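PDB 3AAM: endonuclease IV from Thermus thermophilus, which cleaves phosphodiester bonds at apurinic or apyrimidinic sites during DNA base excision repair and also has a 3'-5' exonuclease activity. Local coordinates for residues Arg3-Leu8 and Leu28-Phe34; Ala25-Thr29 and Leu260-Arg264; His218-Leu222 and Leu247-Arg251. All blocks are in the same frame, centred on the assembly; numbering follows the deposited sequence.

Contact 1: Arg3-Leu8 and Leu28-Phe34; sequences RYGFHL and LTAFQIF
The chain of Arg3, extended from CG to NE, passes obliquely across Thr29, and NH1 meets Thr29 O at 2.9 Å, the oxygen lying near the guanidinium plane and receiving the N-H on a lone pair in its carbonyl plane. Tyr4 and Thr29 are tied twice, once through the threonine hydroxyl: Tyr4 N gives its hydrogen to Thr29 OG1 (2.9 Å), and Thr29 N gives its own to Tyr4 O. The hydroxyl reaches this position because it stands between the backbone N and the carbonyl carbon of its own residue (chi1 51°). At Gly5 the chains run so close that CA lies 3.1 Å from Ala30 O, a CA-H...O contact, and a side chain would collide with that oxygen. Phe6 O accepts from Gln32 N, while the Phe6 side chain crosses that of Leu28 at about a right angle, CD2 to CD2 4.0 Å. The ring of His7 lies with one face over Ile33 CA and turns an edge toward the face of Phe34, the centroids 4.1 Å apart and the planes at 51°. Leu8 N closes the pairing on Gln32 O at 2.7 Å, and a water joins Leu8 O to Phe34 N. An alanine in place of Phe34 is likely to deprive the His7 imidazole of the face it rests on, making it freer to turn. These strands, joined through helix 15-26, form the first beta-alpha-beta unit of the TIM barrel. Backbone bonds make one regular bridge, His7 with Gln32; Arg3 NH1 and Thr29 OG1 complete the join at one end and a water at the other.

Contact 2: Ala25-Thr29 and Leu260-Arg264; sequences ALGLT and LRVFR
Arg264 reaches from helix 253-267 to the C-terminal end of helix 15-26, where its NH2 is shared by two successive carbonyl oxygens. The stronger hydrogen bond goes to Leu26 O, 2.9 Å from NH2 and nearly straight at 160°; it uses a lone pair in the carbonyl plane, and the oxygen lies close to the guanidinium plane. A second, weak bond joins the same NH2 to Gly27 O. Water 2 completes the polar group: it donates to Leu26 O and accepts from Arg264 NH1 at 2.9 Å, so that Leu26 O is held both directly and through solvent. The chain of Arg264 is extended from CG to NE (chi3 -177°), which carries the guanidinium across to the neighbouring helix end, and its NE is engaged by Tyr4 OH.

Apolar contacts lie beside this polar group. Leu260 CD2 meets Leu28 CD2 at 3.6 Å, the two side chains crossing at about a right angle. The same Leu260 methyl sits 4.0 Å above the plane of the Arg264 guanidinium, over its centre, and so lines one face of the group whose edge makes the hydrogen bonds. Leu260 CD1 packs more loosely against Leu26, 4.4 Å from its CD2.

The backbone itself explains the place of Gly27. It is the C-prime residue of a Schellman motif, with Leu28 N bonded to Ala23 O and Gly27 N to Thr24 O; with phi 85°, a side chain would press on the preceding carbonyl oxygen and collide with Arg264 NH2, which calls for glycine. The contact joins the first and last helices of the barrel's outer layer. A cationic group set against the carbonyls of a helix C-terminus would probably be favoured by the helix dipole, while Leu260 covers one face of the guanidinium.

Contact 3: His218-Leu222 and Leu247-Arg251; sequences HHAHL and LETPR. With MN (manganese (II) ion), chain B.
His219 and Glu248 meet at the C-terminal end of the TIM barrel's strands, at the manganese site, where the loop following strand 244-247 crosses strand 219-220 steeply. Both ring nitrogens of His219 are engaged. Its NE2 binds the manganese ion at 2.3 Å, with His172 and Asp217 also binding the metal and water 3 a further ligand. Its ND1 donates to Glu248 O at 2.8 Å; the bond is fairly straight (159°), the oxygen lies almost in the ring plane, and the N-H arrives in the carbonyl plane. This second-shell backbone acceptor fixes the rotation of the ring and, by occupying ND1 as donor, presents the NE2 lone pair to the metal.

The carboxylate of Glu248 is nearly parallel to the His219 ring, their planes 10° apart, but the two are not stacked: OE1 lies beside the ring, 3.4 Å from His219 CE1. Its other oxygen, OE2, accepts a hydrogen bond from Gln32 NE2, so the acid is held from the neighbouring part of the barrel.

Two residues further along, His221 ND1 and Thr249 OG1 share a hydrogen bond of 2.8 Å in which either may be the donor. With chi1 at 58° the Thr249 hydroxyl points to the imidazole, while the methyl of the same side chain turns to Ala220, CG2 lying 3.5 Å from Ala220 O. Leu222 CG packs on Leu247 CD2, a small apolar contact, and Leu222 O receives a bond from Trp258 NE1. Next in the loop, Pro250 flanks the His221 ring, its carbonyl O at the ring edge and in its plane, 3.2 Å from His221 CE1.

Overall arrangement
Contact 1 is the buried one of the three, joining strands 3-6 and 31-34 mainly through backbone bonds and apolar side chains, whereas contacts 2 and 3 are partly buried. Contacts 1 and 2 share Leu28 and Thr29, in the turn leading into strand 31-34, and Tyr4 OH meets Arg264 NE between them; contact 2, farthest from the chain centre, relies on an arginine at a helix end and lies away from the metal. Contact 3 belongs to the active-site end, with histidines, a metal ion and a carboxylate. Gln32 NE2 to Glu248 OE2 and Gly5 O to Leu247 N connect it to contact 1, while Leu222 packs on Phe263 toward contact 2.

Contact 1: Arg3-Leu8 and Leu28-Phe34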
ATOM      1  N   ARG A   3     -12.852  -2.102   5.135  1.00 11.18           N
ATOM      2  CA  ARG A   3     -12.827  -2.672   3.793  1.00  9.34           C
ATOM      3  C   ARG A   3     -11.576  -3.526   3.621  1.00  8.03           C
ATOM      4  O   ARG A   3     -10.543  -3.268   4.249  1.00  8.24           O
ATOM      5  CB  ARG A   3     -12.878  -1.550   2.752  1.00  9.84           C
ATOM      6  CG  ARG A   3     -14.240  -0.857   2.697  1.00 13.11           C
ATOM      7  CD  ARG A   3     -14.243   0.357   1.787  1.00 14.75           C
ATOM      8  NE  ARG A   3     -15.588   0.906   1.628  1.00 18.82           N
ATOM      9  CZ  ARG A   3     -16.515   0.402   0.817  1.00 20.20           C
ATOM     10  NH1 ARG A   3     -16.250  -0.667   0.074  1.00 16.86           N
ATOM     11  NH2 ARG A   3     -17.719   0.962   0.759  1.00 19.62           N
ATOM     12  N   TYR A   4     -11.670  -4.548   2.771  1.00  6.63           N
ATOM     13  CA  TYR A   4     -10.550  -5.454   2.564  1.00  7.74           C
ATOM     14  C   TYR A   4     -10.409  -5.890   1.112  1.00  7.46           C
ATOM     15  O   TYR A   4     -11.387  -5.967   0.367  1.00  6.80           O
ATOM     16  CB  TYR A   4     -10.731  -6.690   3.454  1.00  8.41           C
ATOM     17  CG  TYR A   4     -11.971  -7.482   3.111  1.00  7.83           C
ATOM     18  CD1 TYR A   4     -11.918  -8.536   2.199  1.00  7.92           C
ATOM     19  CD2 TYR A   4     -13.212  -7.129   3.640  1.00  9.05           C
ATOM     20  CE1 TYR A   4     -13.073  -9.215   1.816  1.00  8.69           C
ATOM     21  CE2 TYR A   4     -14.374  -7.802   3.265  1.00  8.93           C
ATOM     22  CZ  TYR A   4     -14.295  -8.843   2.351  1.00  9.56           C
ATOM     23  OH  TYR A   4     -15.445  -9.498   1.964  1.00  8.14           O
ATOM     24  N   GLY A   5      -9.180  -6.195   0.720  1.00  7.42           N
ATOM     25  CA  GLY A   5      -8.946  -6.625  -0.644  1.00  7.57           C
ATOM     26  C   GLY A   5      -7.552  -7.160  -0.871  1.00  7.60           C
ATOM     27  O   GLY A   5      -6.744  -7.268   0.058  1.00  7.69           O
ATOM     28  N   PHE A   6      -7.278  -7.489  -2.129  1.00  7.18           N
ATOM     29  CA  PHE A   6      -5.989  -8.031  -2.546  1.00  6.23           C
ATOM     30  C   PHE A   6      -5.396  -7.138  -3.617  1.00  5.67           C
ATOM     31  O   PHE A   6      -6.008  -6.162  -4.056  1.00  6.51           O
ATOM     32  CB  PHE A   6      -6.142  -9.407  -3.203  1.00  6.53           C
ATOM     33  CG  PHE A   6      -6.825 -10.437  -2.361  1.00  7.04           C
ATOM     34  CD1 PHE A   6      -6.468 -10.629  -1.032  1.00  8.53           C
ATOM     35  CD2 PHE A   6      -7.786 -11.274  -2.928  1.00  8.72           C
ATOM     36  CE1 PHE A   6      -7.052 -11.643  -0.279  1.00  9.07           C
ATOM     37  CE2 PHE A   6      -8.375 -12.291  -2.187  1.00  7.59           C
ATOM     38  CZ  PHE A   6      -8.009 -12.479  -0.863  1.00  6.73           C
ATOM     39  N   HIS A   7      -4.194  -7.505  -4.044  1.00  7.25           N
ATOM     40  CA  HIS A   7      -3.543  -6.814  -5.135  1.00  8.16           C
ATOM     41  C   HIS A   7      -3.952  -7.641  -6.347  1.00  8.15           C
ATOM     42  O   HIS A   7      -3.683  -8.848  -6.407  1.00  9.52           O
ATOM     43  CB  HIS A   7      -2.024  -6.824  -4.979  1.00  7.71           C
ATOM     44  CG  HIS A   7      -1.330  -5.976  -5.993  1.00  8.79           C
ATOM     45  ND1 HIS A   7      -1.287  -6.303  -7.331  1.00 11.55           N
ATOM     46  CD2 HIS A   7      -0.708  -4.779  -5.876  1.00  7.78           C
ATOM     47  CE1 HIS A   7      -0.667  -5.344  -7.994  1.00  8.67           C
ATOM     48  NE2 HIS A   7      -0.305  -4.408  -7.136  1.00 10.96           N
ATOM     49  N   LEU A   8      -4.622  -6.993  -7.294  1.00  7.75           N
ATOM     50  CA  LEU A   8      -5.121  -7.654  -8.496  1.00  7.18           C
ATOM     51  C   LEU A   8      -4.296  -7.323  -9.733  1.00  8.43           C
ATOM     52  O   LEU A   8      -3.694  -6.252  -9.823  1.00  9.17           O
ATOM     53  CB  LEU A   8      -6.578  -7.244  -8.732  1.00  6.61           C
ATOM     54  CG  LEU A   8      -7.522  -7.392  -7.532  1.00  7.71           C
ATOM     55  CD1 LEU A   8      -8.886  -6.809  -7.881  1.00  8.80           C
ATOM     56  CD2 LEU A   8      -7.638  -8.858  -7.141  1.00  9.88           C
ATOM     57  N   LEU A  28     -14.646  -8.510  -3.019  1.00  7.55           N
ATOM     58  CA  LEU A  28     -13.754  -7.643  -2.245  1.00  6.89           C
ATOM     59  C   LEU A  28     -14.431  -6.298  -2.011  1.00  8.07           C
ATOM     60  O   LEU A  28     -15.349  -5.925  -2.741  1.00 10.05           O
ATOM     61  CB  LEU A  28     -12.449  -7.387  -3.006  1.00  6.62           C
ATOM     62  CG  LEU A  28     -11.652  -8.579  -3.524  1.00  6.80           C
ATOM     63  CD1 LEU A  28     -10.367  -8.077  -4.160  1.00  8.27           C
ATOM     64  CD2 LEU A  28     -11.339  -9.532  -2.384  1.00  6.14           C
ATOM     65  N   THR A  29     -13.985  -5.566  -0.993  1.00  7.78           N
ATOM     66  CA  THR A  29     -14.561  -4.253  -0.737  1.00  7.66           C
ATOM     67  C   THR A  29     -13.518  -3.151  -0.906  1.00  8.28           C
ATOM     68  O   THR A  29     -13.733  -1.998  -0.531  1.00  9.06           O
ATOM     69  CB  THR A  29     -15.235  -4.173   0.654  1.00  9.77           C
ATOM     70  OG1 THR A  29     -14.342  -4.637   1.669  1.00 10.54           O
ATOM     71  CG2 THR A  29     -16.499  -5.035   0.667  1.00  8.18           C
ATOM     72  N   ALA A  30     -12.397  -3.530  -1.509  1.00  7.03           N
ATOM     73  CA  ALA A  30     -11.292  -2.628  -1.807  1.00  5.43           C
ATOM     74  C   ALA A  30     -10.296  -3.424  -2.632  1.00  5.05           C
ATOM     75  O   ALA A  30     -10.306  -4.653  -2.595  1.00  6.24           O
ATOM     76  CB  ALA A  30     -10.636  -2.141  -0.518  1.00  6.79           C
ATOM     77  N   PHE A  31      -9.450  -2.737  -3.394  1.00  5.12           N
ATOM     78  CA  PHE A  31      -8.442  -3.439  -4.181  1.00  5.10           C
ATOM     79  C   PHE A  31      -7.248  -2.562  -4.525  1.00  6.26           C
ATOM     80  O   PHE A  31      -7.290  -1.337  -4.390  1.00  7.73           O
ATOM     81  CB  PHE A  31      -9.056  -4.059  -5.453  1.00  6.52           C
ATOM     82  CG  PHE A  31      -9.448  -3.062  -6.508  1.00  6.51           C
ATOM     83  CD1 PHE A  31      -8.554  -2.697  -7.513  1.00  7.94           C
ATOM     84  CD2 PHE A  31     -10.719  -2.501  -6.511  1.00  8.12           C
ATOM     85  CE1 PHE A  31      -8.926  -1.783  -8.507  1.00  8.42           C
ATOM     86  CE2 PHE A  31     -11.096  -1.591  -7.496  1.00  7.19           C
ATOM     87  CZ  PHE A  31     -10.200  -1.232  -8.495  1.00  8.77           C
ATOM     88  N   GLN A  32      -6.175  -3.213  -4.950  1.00  5.42           N
ATOM     89  CA  GLN A  32      -4.936  -2.538  -5.298  1.00  6.34           C
ATOM     90  C   GLN A  32      -4.405  -3.096  -6.609  1.00  4.98           C
ATOM     91  O   GLN A  32      -4.571  -4.274  -6.895  1.00  6.16           O
ATOM     92  CB  GLN A  32      -3.920  -2.761  -4.172  1.00  7.08           C
ATOM     93  CG  GLN A  32      -2.535  -2.200  -4.425  1.00  7.16           C
ATOM     94  CD  GLN A  32      -1.638  -2.343  -3.213  1.00  6.66           C
ATOM     95  OE1 GLN A  32      -1.748  -1.581  -2.254  1.00  7.82           O
ATOM     96  NE2 GLN A  32      -0.757  -3.338  -3.243  1.00  7.60           N
ATOM     97  N   ILE A  33      -3.767  -2.234  -7.393  1.00  6.54           N
ATOM     98  CA  ILE A  33      -3.187  -2.617  -8.674  1.00  7.01           C
ATOM     99  C   ILE A  33      -1.909  -1.824  -8.905  1.00  8.35           C
ATOM    100  O   ILE A  33      -1.598  -0.896  -8.154  1.00  7.43           O
ATOM    101  CB  ILE A  33      -4.124  -2.276  -9.849  1.00  6.73           C
ATOM    102  CG1 ILE A  33      -4.470  -0.782  -9.812  1.00  7.90           C
ATOM    103  CG2 ILE A  33      -5.393  -3.119  -9.791  1.00  9.21           C
ATOM    104  CD1 ILE A  33      -5.185  -0.280 -11.065  1.00  9.69           C
ATOM    105  N   PHE A  34      -1.162  -2.212  -9.935  1.00  8.28           N
ATOM    106  CA  PHE A  34       0.041  -1.487 -10.326  1.00  7.53           C
ATOM    107  C   PHE A  34      -0.461  -0.636 -11.488  1.00 10.05           C
ATOM    108  O   PHE A  34      -1.548  -0.892 -12.009  1.00 11.70           O
ATOM    109  CB  PHE A  34       1.131  -2.429 -10.851  1.00  9.18           C
ATOM    110  CG  PHE A  34       1.811  -3.245  -9.790  1.00  9.21           C
ATOM    111  CD1 PHE A  34       2.424  -2.633  -8.702  1.00 10.39           C
ATOM    112  CD2 PHE A  34       1.876  -4.631  -9.902  1.00 10.64           C
ATOM    113  CE1 PHE A  34       3.093  -3.390  -7.739  1.00 11.35           C
ATOM    114  CE2 PHE A  34       2.544  -5.400  -8.945  1.00 10.74           C
ATOM    115  CZ  PHE A  34       3.152  -4.776  -7.862  1.00 12.97           C
TER
HETATM  116  O   HOH W   1      -1.584  -4.921 -10.825  1.00  9.41           O

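Contact 2: Ala25-Thr29 and Leu260-Arg264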
ATOM      1  N   ALA A  25     -16.197  -9.862  -8.600  1.00  9.57           N
ATOM      2  CA  ALA A  25     -16.398 -11.306  -8.654  1.00 10.06           C
ATOM      3  C   ALA A  25     -15.974 -11.996  -7.359  1.00 10.97           C
ATOM      4  O   ALA A  25     -16.637 -12.929  -6.893  1.00 11.12           O
ATOM      5  CB  ALA A  25     -15.634 -11.888  -9.840  1.00  9.26           C
ATOM      6  N   LEU A  26     -14.868 -11.536  -6.779  1.00  9.64           N
ATOM      7  CA  LEU A  26     -14.367 -12.115  -5.537  1.00  9.34           C
ATOM      8  C   LEU A  26     -15.137 -11.624  -4.319  1.00  9.16           C
ATOM      9  O   LEU A  26     -15.094 -12.249  -3.261  1.00 10.15           O
ATOM     10  CB  LEU A  26     -12.888 -11.773  -5.354  1.00 10.06           C
ATOM     11  CG  LEU A  26     -11.885 -12.467  -6.272  1.00  9.77           C
ATOM     12  CD1 LEU A  26     -10.498 -11.871  -6.055  1.00 12.39           C
ATOM     13  CD2 LEU A  26     -11.889 -13.963  -5.975  1.00 13.10           C
ATOM     14  N   GLY A  27     -15.830 -10.500  -4.466  1.00  9.10           N
ATOM     15  CA  GLY A  27     -16.574  -9.949  -3.350  1.00  8.64           C
ATOM     16  C   GLY A  27     -15.702  -9.083  -2.454  1.00  7.80           C
ATOM     17  O   GLY A  27     -15.976  -8.942  -1.264  1.00  7.97           O
ATOM     18  N   LEU A  28     -14.646  -8.510  -3.019  1.00  7.55           N
ATOM     19  CA  LEU A  28     -13.754  -7.643  -2.245  1.00  6.89           C
ATOM     20  C   LEU A  28     -14.431  -6.298  -2.011  1.00  8.07           C
ATOM     21  O   LEU A  28     -15.349  -5.925  -2.741  1.00 10.05           O
ATOM     22  CB  LEU A  28     -12.449  -7.387  -3.006  1.00  6.62           C
ATOM     23  CG  LEU A  28     -11.652  -8.579  -3.524  1.00  6.80           C
ATOM     24  CD1 LEU A  28     -10.367  -8.077  -4.160  1.00  8.27           C
ATOM     25  CD2 LEU A  28     -11.339  -9.532  -2.384  1.00  6.14           C
ATOM     26  N   THR A  29     -13.985  -5.566  -0.993  1.00  7.78           N
ATOM     27  CA  THR A  29     -14.561  -4.253  -0.737  1.00  7.66           C
ATOM     28  C   THR A  29     -13.518  -3.151  -0.906  1.00  8.28           C
ATOM     29  O   THR A  29     -13.733  -1.998  -0.531  1.00  9.06           O
ATOM     30  CB  THR A  29     -15.235  -4.173   0.654  1.00  9.77           C
ATOM     31  OG1 THR A  29     -14.342  -4.637   1.669  1.00 10.54           O
ATOM     32  CG2 THR A  29     -16.499  -5.035   0.667  1.00  8.18           C
ATOM     33  N   LEU A 260      -9.800 -14.889   2.052  1.00  7.51           N
ATOM     34  CA  LEU A 260     -11.136 -14.313   2.138  1.00  7.03           C
ATOM     35  C   LEU A 260     -11.914 -14.907   3.310  1.00  7.09           C
ATOM     36  O   LEU A 260     -12.661 -14.204   3.991  1.00  6.93           O
ATOM     37  CB  LEU A 260     -11.901 -14.523   0.828  1.00  7.39           C
ATOM     38  CG  LEU A 260     -11.385 -13.686  -0.346  1.00  8.86           C
ATOM     39  CD1 LEU A 260     -12.114 -14.068  -1.620  1.00 11.74           C
ATOM     40  CD2 LEU A 260     -11.575 -12.205  -0.039  1.00  9.01           C
ATOM     41  N   ARG A 261     -11.737 -16.200   3.554  1.00  7.93           N
ATOM     42  CA  ARG A 261     -12.429 -16.837   4.665  1.00  7.69           C
ATOM     43  C   ARG A 261     -11.952 -16.248   5.994  1.00  6.64           C
ATOM     44  O   ARG A 261     -12.746 -16.059   6.912  1.00  7.50           O
ATOM     45  CB  ARG A 261     -12.225 -18.356   4.610  1.00  6.52           C
ATOM     46  CG  ARG A 261     -13.176 -19.039   3.616  1.00  9.04           C
ATOM     47  CD  ARG A 261     -12.659 -20.398   3.170  1.00  9.62           C
ATOM     48  NE  ARG A 261     -12.398 -21.283   4.301  1.00  9.93           N
ATOM     49  CZ  ARG A 261     -13.314 -22.033   4.906  1.00 11.70           C
ATOM     50  NH1 ARG A 261     -14.574 -22.021   4.494  1.00 10.93           N
ATOM     51  NH2 ARG A 261     -12.964 -22.797   5.930  1.00 11.59           N
ATOM     52  N   VAL A 262     -10.665 -15.930   6.092  1.00  6.55           N
ATOM     53  CA  VAL A 262     -10.151 -15.339   7.325  1.00  5.83           C
ATOM     54  C   VAL A 262     -10.636 -13.885   7.471  1.00  8.37           C
ATOM     55  O   VAL A 262     -11.099 -13.489   8.537  1.00  6.15           O
ATOM     56  CB  VAL A 262      -8.611 -15.409   7.370  1.00  6.39           C
ATOM     57  CG1 VAL A 262      -8.097 -14.745   8.646  1.00  7.03           C
ATOM     58  CG2 VAL A 262      -8.167 -16.872   7.331  1.00  4.80           C
ATOM     59  N   PHE A 263     -10.546 -13.097   6.401  1.00  7.50           N
ATOM     60  CA  PHE A 263     -11.000 -11.705   6.438  1.00  7.83           C
ATOM     61  C   PHE A 263     -12.457 -11.643   6.865  1.00  7.61           C
ATOM     62  O   PHE A 263     -12.834 -10.862   7.728  1.00  7.83           O
ATOM     63  CB  PHE A 263     -10.904 -11.046   5.054  1.00  8.62           C
ATOM     64  CG  PHE A 263      -9.640 -10.267   4.819  1.00  8.01           C
ATOM     65  CD1 PHE A 263      -9.229  -9.284   5.714  1.00  7.82           C
ATOM     66  CD2 PHE A 263      -8.892 -10.477   3.663  1.00  8.03           C
ATOM     67  CE1 PHE A 263      -8.086  -8.518   5.451  1.00  8.24           C
ATOM     68  CE2 PHE A 263      -7.749  -9.720   3.391  1.00  7.28           C
ATOM     69  CZ  PHE A 263      -7.348  -8.740   4.283  1.00  6.91           C
ATOM     70  N   ARG A 264     -13.277 -12.481   6.245  1.00  8.53           N
ATOM     71  CA  ARG A 264     -14.698 -12.493   6.533  1.00  7.55           C
ATOM     72  C   ARG A 264     -15.044 -13.001   7.922  1.00  7.72           C
ATOM     73  O   ARG A 264     -15.996 -12.520   8.536  1.00  8.50           O
ATOM     74  CB  ARG A 264     -15.425 -13.272   5.435  1.00  7.04           C
ATOM     75  CG  ARG A 264     -15.478 -12.450   4.158  1.00  8.13           C
ATOM     76  CD  ARG A 264     -15.652 -13.259   2.890  1.00  7.44           C
ATOM     77  NE  ARG A 264     -15.625 -12.355   1.743  1.00  8.46           N
ATOM     78  CZ  ARG A 264     -15.627 -12.737   0.472  1.00  8.83           C
ATOM     79  NH1 ARG A 264     -15.650 -14.027   0.158  1.00  9.83           N
ATOM     80  NH2 ARG A 264     -15.612 -11.818  -0.486  1.00  8.90           N
TER
HETATM   81  O   HOH W   2     -15.737 -14.788  -2.640  1.00 17.33           O

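Contact 3: His218-Leu222 and Leu247-Arg251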
ATOM      1  N   HIS A 218       9.264 -10.508   4.299  1.00 12.30           N
ATOM      2  CA  HIS A 218       8.719 -11.654   3.581  1.00 13.12           C
ATOM      3  C   HIS A 218       7.257 -11.825   4.007  1.00 11.63           C
ATOM      4  O   HIS A 218       6.972 -12.356   5.081  1.00 11.80           O
ATOM      5  CB  HIS A 218       9.550 -12.890   3.944  1.00 15.83           C
ATOM      6  CG  HIS A 218       9.271 -14.092   3.098  1.00 19.45           C
ATOM      7  ND1 HIS A 218      10.025 -15.244   3.181  1.00 21.67           N
ATOM      8  CD2 HIS A 218       8.324 -14.328   2.159  1.00 21.10           C
ATOM      9  CE1 HIS A 218       9.554 -16.139   2.330  1.00 22.03           C
ATOM     10  NE2 HIS A 218       8.522 -15.608   1.697  1.00 24.23           N
ATOM     11  N   HIS A 219       6.337 -11.369   3.163  1.00 11.23           N
ATOM     12  CA  HIS A 219       4.909 -11.446   3.468  1.00  9.45           C
ATOM     13  C   HIS A 219       4.399 -12.879   3.558  1.00  9.76           C
ATOM     14  O   HIS A 219       4.916 -13.778   2.897  1.00 10.89           O
ATOM     15  CB  HIS A 219       4.075 -10.732   2.402  1.00  8.73           C
ATOM     16  CG  HIS A 219       4.505  -9.328   2.111  1.00  9.40           C
ATOM     17  ND1 HIS A 219       3.928  -8.576   1.110  1.00  9.51           N
ATOM     18  CD2 HIS A 219       5.463  -8.546   2.662  1.00  9.64           C
ATOM     19  CE1 HIS A 219       4.513  -7.393   1.056  1.00  9.64           C
ATOM     20  NE2 HIS A 219       5.449  -7.351   1.987  1.00  8.12           N
ATOM     21  N   ALA A 220       3.374 -13.069   4.382  1.00  8.03           N
ATOM     22  CA  ALA A 220       2.735 -14.364   4.554  1.00  7.53           C
ATOM     23  C   ALA A 220       1.225 -14.146   4.582  1.00  7.20           C
ATOM     24  O   ALA A 220       0.754 -13.082   4.994  1.00  7.00           O
ATOM     25  CB  ALA A 220       3.188 -15.014   5.856  1.00  6.98           C
ATOM     26  N   HIS A 221       0.478 -15.149   4.127  1.00  7.43           N
ATOM     27  CA  HIS A 221      -0.982 -15.089   4.113  1.00  6.73           C
ATOM     28  C   HIS A 221      -1.499 -14.936   5.541  1.00  6.41           C
ATOM     29  O   HIS A 221      -0.769 -15.172   6.508  1.00  7.00           O
ATOM     30  CB  HIS A 221      -1.570 -16.375   3.523  1.00  7.33           C
ATOM     31  CG  HIS A 221      -1.178 -16.635   2.103  1.00  7.75           C
ATOM     32  ND1 HIS A 221      -1.449 -15.752   1.080  1.00  6.05           N
ATOM     33  CD2 HIS A 221      -0.553 -17.691   1.531  1.00  8.71           C
ATOM     34  CE1 HIS A 221      -1.010 -16.253  -0.061  1.00  6.23           C
ATOM     35  NE2 HIS A 221      -0.460 -17.430   0.185  1.00  8.50           N
ATOM     36  N   LEU A 222      -2.763 -14.547   5.674  1.00  6.36           N
ATOM     37  CA  LEU A 222      -3.357 -14.392   6.994  1.00  6.63           C
ATOM     38  C   LEU A 222      -3.288 -15.720   7.746  1.00  8.51           C
ATOM     39  O   LEU A 222      -3.543 -16.782   7.177  1.00  9.06           O
ATOM     40  CB  LEU A 222      -4.807 -13.924   6.864  1.00  6.09           C
ATOM     41  CG  LEU A 222      -4.971 -12.604   6.104  1.00  6.46           C
ATOM     42  CD1 LEU A 222      -6.447 -12.271   5.983  1.00  8.12           C
ATOM     43  CD2 LEU A 222      -4.221 -11.487   6.819  1.00  9.11           C
ATOM     44  N   LEU A 247      -4.105  -6.988   1.446  1.00  5.56           N
ATOM     45  CA  LEU A 247      -3.165  -8.077   1.692  1.00  6.00           C
ATOM     46  C   LEU A 247      -2.346  -8.206   0.412  1.00  6.26           C
ATOM     47  O   LEU A 247      -2.897  -8.117  -0.688  1.00  7.76           O
ATOM     48  CB  LEU A 247      -3.916  -9.385   1.970  1.00  6.90           C
ATOM     49  CG  LEU A 247      -3.041 -10.615   2.222  1.00  5.64           C
ATOM     50  CD1 LEU A 247      -2.183 -10.420   3.471  1.00  7.24           C
ATOM     51  CD2 LEU A 247      -3.936 -11.836   2.382  1.00  9.21           C
ATOM     52  N   GLU A 248      -1.035  -8.390   0.556  1.00  7.30           N
ATOM     53  CA  GLU A 248      -0.138  -8.507  -0.593  1.00  6.95           C
ATOM     54  C   GLU A 248       0.611  -9.835  -0.534  1.00  6.96           C
ATOM     55  O   GLU A 248       1.759  -9.890  -0.105  1.00  6.99           O
ATOM     56  CB  GLU A 248       0.868  -7.354  -0.589  1.00  8.80           C
ATOM     57  CG  GLU A 248       0.250  -5.964  -0.487  1.00  8.09           C
ATOM     58  CD  GLU A 248       1.304  -4.877  -0.423  1.00  8.95           C
ATOM     59  OE1 GLU A 248       2.239  -5.005   0.399  1.00  9.23           O
ATOM     60  OE2 GLU A 248       1.199  -3.896  -1.185  1.00  9.45           O
ATOM     61  N   THR A 249      -0.049 -10.905  -0.961  1.00  5.96           N
ATOM     62  CA  THR A 249       0.554 -12.231  -0.937  1.00  5.60           C
ATOM     63  C   THR A 249       0.207 -12.977  -2.223  1.00  6.46           C
ATOM     64  O   THR A 249      -0.591 -12.501  -3.020  1.00  6.55           O
ATOM     65  CB  THR A 249       0.048 -13.022   0.275  1.00  6.57           C
ATOM     66  OG1 THR A 249      -1.382 -13.105   0.218  1.00  9.50           O
ATOM     67  CG2 THR A 249       0.465 -12.339   1.564  1.00  7.94           C
ATOM     68  N   PRO A 250       0.816 -14.153  -2.445  1.00  6.79           N
ATOM     69  CA  PRO A 250       0.539 -14.930  -3.658  1.00  7.57           C
ATOM     70  C   PRO A 250      -0.954 -15.111  -3.936  1.00  8.31           C
ATOM     71  O   PRO A 250      -1.742 -15.374  -3.024  1.00  7.22           O
ATOM     72  CB  PRO A 250       1.262 -16.241  -3.387  1.00  7.51           C
ATOM     73  CG  PRO A 250       2.469 -15.776  -2.623  1.00  7.86           C
ATOM     74  CD  PRO A 250       1.856 -14.808  -1.631  1.00  6.44           C
ATOM     75  N   ARG A 251      -1.320 -14.988  -5.209  1.00  7.22           N
ATOM     76  CA  ARG A 251      -2.711 -15.087  -5.636  1.00  8.36           C
ATOM     77  C   ARG A 251      -3.065 -16.423  -6.276  1.00  7.54           C
ATOM     78  O   ARG A 251      -2.217 -17.088  -6.862  1.00  9.26           O
ATOM     79  CB  ARG A 251      -3.005 -13.969  -6.633  1.00  8.09           C
ATOM     80  CG  ARG A 251      -2.785 -12.558  -6.086  1.00  8.87           C
ATOM     81  CD  ARG A 251      -3.867 -12.203  -5.079  1.00  8.96           C
ATOM     82  NE  ARG A 251      -5.166 -12.646  -5.571  1.00  8.14           N
ATOM     83  CZ  ARG A 251      -5.723 -12.223  -6.701  1.00  6.93           C
ATOM     84  NH1 ARG A 251      -5.109 -11.323  -7.459  1.00  8.66           N
ATOM     85  NH2 ARG A 251      -6.871 -12.748  -7.107  1.00  8.63           N
TER
HETATM   86 MN    MN B 271       7.201  -5.880   1.882  1.00 13.30          MN
HETATM   87  O   HOH W   3       8.001  -7.278  -0.044  1.00 18.81           O